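Side-chain contact in 3'-5' exonuclease crn-4 (Caenorhabditis elegans, PDB 5DK5), which degrades DNA and RNA from the 3' end as a metal-dependent DEDDh-family exonuclease and takes part in apoptotic DNA degradation: residues R72-T75 and K76-D80. Numbering follows the deposited sequence.
Sequences RTLT and KNCVD
T75 and C78 meet where the chain turns into helix 76-82, and the geometry identifies T75 as its N-cap. With chi1 at 67°, T75 OG1 sits between the backbone N and the carbonyl carbon, a placement that swings it over the first turn to accept from C78 N at 3.2 Å; the N-H...O angle of 144° marks a usable but bent bond. T75 O starts the helical bonding, taking V79 N at 3.1 Å with a nearly straight angle of 165°, while its bond from C78 N is weak. N77 rises obliquely beside the threonine: its ND2 comes within 3.1 Å of T75 OG1, yet the angle is too poor for a hydrogen bond. The polar ends find their main partners in the loop that follows strand 20-28, T75 OG1 at S30 O and N77 OD1 at A32 N. On the apolar side L74 crosses V79 at about a right angle, L74 CB lying 3.7 Å from V79 CG2, and L74 CD2 reaches C78 SG at 4.0 Å. I42 of strand 41-50 touches both L74 and C78, and the side chain of C78 is about 7 Å from that of the magnesium ligand E27. With an alanine here in place of T75 the hydroxyl is gone, which would probably leave C78 N with just the weak bond to T75 O and S30 O without this mate. T75 is buried, and its hydroxyl accepts from C78 N while donating to the carbonyl S30 O, so one group ties the helix start to the loop after metal-binding strand 20-28.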
loop_
_atom_site.group_PDB
_atom_site.type_symbol
_atom_site.label_atom_id
_atom_site.label_comp_id
_atom_site.label_asym_id
_atom_site.label_seq_id
_atom_site.Cartn_x
_atom_site.Cartn_y
_atom_site.Cartn_z
ATOM N N ARG B 72 2.615 1.002 4.587
ATOM C CA ARG B 72 3.422 2.109 5.081
ATOM C C ARG B 72 3.680 3.175 4.025
ATOM O O ARG B 72 4.118 4.278 4.349
ATOM C CB ARG B 72 4.744 1.570 5.622
ATOM C CG ARG B 72 4.542 0.544 6.725
ATOM C CD ARG B 72 5.836 -0.062 7.215
ATOM N NE ARG B 72 5.580 -1.348 7.852
ATOM C CZ ARG B 72 6.498 -2.088 8.462
ATOM N NH1 ARG B 72 7.758 -1.676 8.534
ATOM N NH2 ARG B 72 6.153 -3.245 9.004
ATOM N N THR B 73 3.405 2.843 2.767
ATOM C CA THR B 73 3.498 3.808 1.674
ATOM C C THR B 73 2.102 4.215 1.229
ATOM O O THR B 73 1.337 3.384 0.739
ATOM C CB THR B 73 4.258 3.240 0.458
ATOM O OG1 THR B 73 5.470 2.607 0.884
ATOM C CG2 THR B 73 4.585 4.351 -0.530
ATOM N N LEU B 74 1.767 5.489 1.401
ATOM C CA LEU B 74 0.482 5.998 0.939
ATOM C C LEU B 74 0.386 5.901 -0.578
ATOM O O LEU B 74 1.310 6.287 -1.291
ATOM C CB LEU B 74 0.278 7.451 1.377
ATOM C CG LEU B 74 0.309 7.754 2.877
ATOM C CD1 LEU B 74 -0.063 9.211 3.107
ATOM C CD2 LEU B 74 -0.622 6.833 3.654
ATOM N N THR B 75 -0.736 5.385 -1.070
ATOM C CA THR B 75 -0.988 5.364 -2.501
ATOM C C THR B 75 -1.155 6.797 -2.979
ATOM O O THR B 75 -1.424 7.694 -2.180
ATOM C CB THR B 75 -2.240 4.549 -2.862
ATOM O OG1 THR B 75 -3.407 5.206 -2.352
ATOM C CG2 THR B 75 -2.154 3.145 -2.283
ATOM N N LYS B 76 -0.992 7.014 -4.277
ATOM C CA LYS B 76 -1.086 8.357 -4.832
ATOM C C LYS B 76 -2.484 8.934 -4.635
ATOM O O LYS B 76 -2.635 10.112 -4.313
ATOM C CB LYS B 76 -0.720 8.344 -6.318
ATOM C CG LYS B 76 -0.752 9.707 -6.991
ATOM C CD LYS B 76 0.271 10.665 -6.394
ATOM C CE LYS B 76 0.166 12.049 -7.018
ATOM N NZ LYS B 76 0.342 12.017 -8.497
ATOM N N ASN B 77 -3.506 8.103 -4.821
ATOM C CA ASN B 77 -4.884 8.559 -4.685
ATOM C C ASN B 77 -5.236 8.847 -3.226
ATOM O O ASN B 77 -6.090 9.686 -2.942
ATOM C CB ASN B 77 -5.856 7.534 -5.282
ATOM C CG ASN B 77 -5.773 6.176 -4.609
ATOM O OD1 ASN B 77 -6.509 5.895 -3.665
ATOM N ND2 ASN B 77 -4.885 5.320 -5.106
ATOM N N CYS B 78 -4.567 8.164 -2.302
ATOM C CA CYS B 78 -4.748 8.441 -0.882
ATOM C C CYS B 78 -4.188 9.818 -0.539
ATOM O O CYS B 78 -4.831 10.603 0.156
ATOM C CB CYS B 78 -4.071 7.369 -0.026
ATOM S SG CYS B 78 -4.058 7.745 1.750
ATOM N N VAL B 79 -2.987 10.104 -1.033
ATOM C CA VAL B 79 -2.361 11.406 -0.822
ATOM C C VAL B 79 -3.204 12.532 -1.415
ATOM O O VAL B 79 -3.391 13.573 -0.787
ATOM C CB VAL B 79 -0.949 11.453 -1.442
ATOM C CG1 VAL B 79 -0.378 12.869 -1.400
ATOM C CG2 VAL B 79 -0.024 10.489 -0.719
ATOM N N ASP B 80 -3.702 12.321 -2.630
ATOM C CA ASP B 80 -4.511 13.323 -3.312
ATOM C C ASP B 80 -5.815 13.592 -2.565
ATOM O O ASP B 80 -6.322 14.715 -2.572
ATOM C CB ASP B 80 -4.822 12.880 -4.745
ATOM C CG ASP B 80 -3.593 12.873 -5.640
ATOM O OD1 ASP B 80 -2.585 13.522 -5.287
ATOM O OD2 ASP B 80 -3.639 12.222 -6.705
#